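Local coordinates for protein phosphonate monoester hydrolase (Ruegeria pomeroyi, PDB 4UPK) that belongs to the sulfatase family of hydrolases within the alkaline phosphatase clan, at residues Y256-R266 with D303-L314. Numbering follows the deposited sequence.
Sequences YDPAKLPLPAR and DETIQTLRAVYL
Gln307 and Arg310 of the helix both donate to the carbonyl oxygen of Pro262, reaching it from opposite faces of its plane. The amide bond, Gln307 NE2 to Pro262 O, is 2.9 Å long and nearly straight at 166°; the one from Arg310 NH2 is 3.1 Å long and more bent. The chain, bent at chi2 (-64°), sets the Gln307 amide against Pro262 O, where a water links its NE2 to Pro258 O and Leu263 CD2 lies 3.7 Å from Gln307 CD. Pro264 lays its backbone N over one face of the Arg310 guanidinium and rests CG on Ile306 CG2 at 3.6 Å. Arg266, extended from CG to NE, reaches Asp303 at the start of the helix in a salt bridge: NH2 lies 2.9 Å from OD1, on the syn side but tilted well out of the carboxylate plane, with the two planes 29° apart.

Toward Leu314 the contact turns apolar. Leu261 CD1 packs on Ala311 CB, and its CD2 meets Leu314 CD1 tip to tip at 3.8 Å. Pro258 sets CG against Ala311 CB and Thr308. Tyr256 crosses Leu314 at about a right angle, CD2 being 3.6 Å from Leu314 CB.

In this sulfatase-family fold, 256-266 belongs to the irregular connection following strand 234-239 of the large mixed sheet, and it runs over the first three turns of the long helix 303-333.

Further out, Arg310 NH1, the other terminal nitrogen, donates to Leu352 O, while Ala265 N, next after Pro264, bonds to Asp354 OD1. Tyr256 OH is held by Thr318, farther along the same helix, and by Glu58 N. Within the loop, Asp257 OD1 accepts from Ala259 N in an Asx turn that shapes the chain round Pro258.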
loop_
_atom_site.group_PDB
_atom_site.type_symbol
_atom_site.label_atom_id
_atom_site.label_comp_id
_atom_site.label_asym_id
_atom_site.label_seq_id
_atom_site.Cartn_x
_atom_site.Cartn_y
_atom_site.Cartn_z
ATOM N N TYR A 256 6.199 25.639 -47.768
ATOM C CA TYR A 256 6.268 24.551 -48.745
ATOM C C TYR A 256 5.046 24.613 -49.659
ATOM O O TYR A 256 3.911 24.730 -49.196
ATOM C CB TYR A 256 6.416 23.161 -48.061
ATOM C CG TYR A 256 7.605 23.075 -47.121
ATOM C CD1 TYR A 256 8.894 23.389 -47.560
ATOM C CD2 TYR A 256 7.439 22.733 -45.783
ATOM C CE1 TYR A 256 9.987 23.331 -46.696
ATOM C CE2 TYR A 256 8.523 22.670 -44.914
ATOM C CZ TYR A 256 9.795 22.981 -45.370
ATOM O OH TYR A 256 10.865 22.928 -44.508
ATOM N N ASP A 257 5.296 24.597 -50.964
ATOM C CA ASP A 257 4.259 24.654 -51.982
ATOM C C ASP A 257 3.645 23.258 -52.128
ATOM O O ASP A 257 4.377 22.334 -52.478
ATOM C CB ASP A 257 4.860 25.148 -53.315
ATOM C CG ASP A 257 3.901 25.364 -54.474
ATOM O OD1 ASP A 257 2.695 25.063 -54.322
ATOM O OD2 ASP A 257 4.359 25.810 -55.532
ATOM N N PRO A 258 2.309 23.092 -51.885
ATOM C CA PRO A 258 1.676 21.763 -52.038
ATOM C C PRO A 258 1.766 21.185 -53.461
ATOM O O PRO A 258 1.766 19.961 -53.627
ATOM C CB PRO A 258 0.223 22.032 -51.656
ATOM C CG PRO A 258 0.265 23.263 -50.792
ATOM C CD PRO A 258 1.318 24.098 -51.449
ATOM N N ALA A 259 1.887 22.069 -54.470
ATOM C CA ALA A 259 2.006 21.722 -55.890
ATOM C C ALA A 259 3.371 21.146 -56.267
ATOM O O ALA A 259 3.487 20.536 -57.335
ATOM C CB ALA A 259 1.694 22.937 -56.752
ATOM N N LYS A 260 4.393 21.312 -55.392
ATOM C CA LYS A 260 5.756 20.821 -55.666
ATOM C C LYS A 260 6.154 19.638 -54.783
ATOM O O LYS A 260 7.268 19.110 -54.879
ATOM C CB LYS A 260 6.768 21.980 -55.596
ATOM C CG LYS A 260 6.595 23.001 -56.726
ATOM C CD LYS A 260 7.272 24.329 -56.417
ATOM C CE LYS A 260 7.020 25.356 -57.497
ATOM N NZ LYS A 260 7.578 26.681 -57.138
ATOM N N LEU A 261 5.219 19.184 -53.956
ATOM C CA LEU A 261 5.457 18.058 -53.084
ATOM C C LEU A 261 5.125 16.745 -53.799
ATOM O O LEU A 261 4.241 16.730 -54.669
ATOM C CB LEU A 261 4.580 18.191 -51.835
ATOM C CG LEU A 261 4.963 19.255 -50.793
ATOM C CD1 LEU A 261 4.047 19.158 -49.626
ATOM C CD2 LEU A 261 6.394 19.074 -50.291
ATOM N N PRO A 262 5.782 15.616 -53.448
ATOM C CA PRO A 262 5.368 14.344 -54.067
ATOM C C PRO A 262 3.987 13.944 -53.518
ATOM O O PRO A 262 3.631 14.318 -52.400
ATOM C CB PRO A 262 6.452 13.348 -53.622
ATOM C CG PRO A 262 7.031 13.918 -52.380
ATOM C CD PRO A 262 6.841 15.415 -52.426
ATOM N N LEU A 263 3.199 13.228 -54.321
ATOM C CA LEU A 263 1.888 12.741 -53.897
ATOM C C LEU A 263 2.104 11.586 -52.909
ATOM O O LEU A 263 3.190 10.992 -52.916
ATOM C CB LEU A 263 1.052 12.269 -55.117
ATOM C CG LEU A 263 0.381 13.384 -55.960
ATOM C CD1 LEU A 263 -0.118 12.821 -57.288
ATOM C CD2 LEU A 263 -0.777 14.057 -55.211
ATOM N N PRO A 264 1.122 11.225 -52.045
ATOM C CA PRO A 264 1.341 10.070 -51.152
ATOM C C PRO A 264 1.513 8.761 -51.927
ATOM O O PRO A 264 1.059 8.651 -53.072
ATOM C CB PRO A 264 0.049 10.008 -50.333
ATOM C CG PRO A 264 -0.598 11.335 -50.499
ATOM C CD PRO A 264 -0.228 11.802 -51.853
ATOM N N ALA A 265 2.171 7.765 -51.293
ATOM C CA ALA A 265 2.329 6.416 -51.841
ATOM C C ALA A 265 0.998 5.712 -51.559
ATOM O O ALA A 265 0.589 5.599 -50.405
ATOM C CB ALA A 265 3.482 5.690 -51.152
ATOM N N ARG A 266 0.278 5.326 -52.619
ATOM C CA ARG A 266 -1.059 4.729 -52.486
ATOM C C ARG A 266 -1.469 3.986 -53.739
ATOM O O ARG A 266 -0.919 4.242 -54.815
ATOM C CB ARG A 266 -2.110 5.833 -52.183
ATOM C CG ARG A 266 -2.130 6.918 -53.272
ATOM C CD ARG A 266 -3.024 8.094 -53.008
ATOM N NE ARG A 266 -2.912 9.024 -54.125
ATOM C CZ ARG A 266 -3.463 10.232 -54.175
ATOM N NH1 ARG A 266 -4.208 10.674 -53.172
ATOM N NH2 ARG A 266 -3.288 10.997 -55.235
ATOM N N ASP A 303 -6.626 15.930 -54.226
ATOM C CA ASP A 303 -5.169 15.985 -54.259
ATOM C C ASP A 303 -4.687 17.347 -53.764
ATOM O O ASP A 303 -3.664 17.405 -53.105
ATOM C CB ASP A 303 -4.637 15.694 -55.674
ATOM C CG ASP A 303 -4.635 14.218 -56.066
ATOM O OD1 ASP A 303 -4.968 13.374 -55.212
ATOM O OD2 ASP A 303 -4.247 13.907 -57.206
ATOM N N GLU A 304 -5.445 18.426 -54.033
ATOM C CA GLU A 304 -5.139 19.793 -53.570
ATOM C C GLU A 304 -5.205 19.855 -52.041
ATOM O O GLU A 304 -4.303 20.411 -51.420
ATOM C CB GLU A 304 -6.094 20.827 -54.186
ATOM C CG GLU A 304 -5.653 22.265 -53.958
ATOM C CD GLU A 304 -6.580 23.364 -54.449
ATOM O OE1 GLU A 304 -7.383 23.115 -55.378
ATOM O OE2 GLU A 304 -6.466 24.498 -53.931
ATOM N N THR A 305 -6.260 19.266 -51.449
ATOM C CA THR A 305 -6.461 19.187 -50.009
ATOM C C THR A 305 -5.330 18.367 -49.348
ATOM O O THR A 305 -4.669 18.875 -48.441
ATOM C CB THR A 305 -7.849 18.600 -49.727
ATOM O OG1 THR A 305 -8.838 19.555 -50.089
ATOM C CG2 THR A 305 -8.037 18.143 -48.279
ATOM N N ILE A 306 -5.122 17.124 -49.814
ATOM C CA ILE A 306 -4.115 16.188 -49.301
ATOM C C ILE A 306 -2.717 16.804 -49.279
ATOM O O ILE A 306 -2.053 16.754 -48.239
ATOM C CB ILE A 306 -4.205 14.812 -50.041
ATOM C CG1 ILE A 306 -5.508 14.065 -49.652
ATOM C CG2 ILE A 306 -2.982 13.926 -49.787
ATOM C CD1 ILE A 306 -6.049 13.116 -50.759
ATOM N N GLN A 307 -2.306 17.448 -50.388
ATOM C CA GLN A 307 -0.992 18.090 -50.521
ATOM C C GLN A 307 -0.809 19.321 -49.615
ATOM O O GLN A 307 0.303 19.590 -49.152
ATOM C CB GLN A 307 -0.660 18.381 -51.995
ATOM C CG GLN A 307 -0.543 17.128 -52.875
ATOM C CD GLN A 307 0.586 16.207 -52.503
ATOM O OE1 GLN A 307 0.455 15.339 -51.645
ATOM N NE2 GLN A 307 1.713 16.339 -53.172
ATOM N N THR A 308 -1.911 20.037 -49.340
ATOM C CA THR A 308 -1.930 21.220 -48.479
ATOM C C THR A 308 -1.658 20.824 -47.035
ATOM O O THR A 308 -0.785 21.414 -46.401
ATOM C CB THR A 308 -3.209 22.048 -48.713
ATOM O OG1 THR A 308 -3.271 22.403 -50.097
ATOM C CG2 THR A 308 -3.243 23.301 -47.883
ATOM N N LEU A 309 -2.362 19.784 -46.550
ATOM C CA LEU A 309 -2.205 19.209 -45.224
ATOM C C LEU A 309 -0.773 18.715 -45.050
ATOM O O LEU A 309 -0.173 18.942 -44.003
ATOM C CB LEU A 309 -3.186 18.032 -45.063
ATOM C CG LEU A 309 -4.491 18.337 -44.336
ATOM C CD1 LEU A 309 -5.434 19.160 -45.195
ATOM C CD2 LEU A 309 -5.154 17.067 -43.880
ATOM N N ARG A 310 -0.224 18.055 -46.093
ATOM C CA ARG A 310 1.136 17.529 -46.168
ATOM C C ARG A 310 2.171 18.662 -46.066
ATOM O O ARG A 310 3.118 18.532 -45.289
ATOM C CB ARG A 310 1.305 16.681 -47.442
ATOM C CG ARG A 310 0.721 15.289 -47.285
ATOM C CD ARG A 310 0.531 14.506 -48.576
ATOM N NE ARG A 310 1.784 14.153 -49.261
ATOM C CZ ARG A 310 2.520 13.074 -48.999
ATOM N NH1 ARG A 310 2.143 12.217 -48.057
ATOM N NH2 ARG A 310 3.640 12.842 -49.683
ATOM N N ALA A 311 1.939 19.805 -46.770
ATOM C CA ALA A 311 2.795 20.997 -46.713
ATOM C C ALA A 311 2.742 21.676 -45.317
ATOM O O ALA A 311 3.779 22.147 -44.842
ATOM C CB ALA A 311 2.399 21.993 -47.799
ATOM N N VAL A 312 1.546 21.733 -44.683
ATOM C CA VAL A 312 1.340 22.314 -43.346
ATOM C C VAL A 312 2.088 21.492 -42.294
ATOM O O VAL A 312 2.791 22.066 -41.466
ATOM C CB VAL A 312 -0.174 22.525 -43.015
ATOM C CG1 VAL A 312 -0.380 22.894 -41.537
ATOM C CG2 VAL A 312 -0.789 23.589 -43.937
ATOM N N TYR A 313 1.965 20.148 -42.365
ATOM C CA TYR A 313 2.633 19.166 -41.504
ATOM C C TYR A 313 4.161 19.337 -41.558
ATOM O O TYR A 313 4.803 19.388 -40.502
ATOM C CB TYR A 313 2.233 17.741 -41.941
ATOM C CG TYR A 313 3.010 16.626 -41.270
ATOM C CD1 TYR A 313 4.197 16.144 -41.822
ATOM C CD2 TYR A 313 2.530 16.008 -40.124
ATOM C CE1 TYR A 313 4.908 15.102 -41.222
ATOM C CE2 TYR A 313 3.230 14.961 -39.518
ATOM C CZ TYR A 313 4.416 14.510 -40.073
ATOM O OH TYR A 313 5.113 13.471 -39.490
ATOM N N LEU A 314 4.737 19.420 -42.781
ATOM C CA LEU A 314 6.166 19.622 -42.986
ATOM C C LEU A 314 6.642 20.977 -42.447
ATOM O O LEU A 314 7.739 21.055 -41.906
ATOM C CB LEU A 314 6.564 19.443 -44.468
ATOM C CG LEU A 314 6.340 18.071 -45.114
ATOM C CD1 LEU A 314 6.587 18.141 -46.609
ATOM C CD2 LEU A 314 7.227 16.994 -44.474
HETATM O O HOH W 1 4.106 24.816 -45.340
HETATM O O HOH W 2 1.347 18.198 -55.536
HETATM O O HOH W 3 4.971 10.330 -51.178
#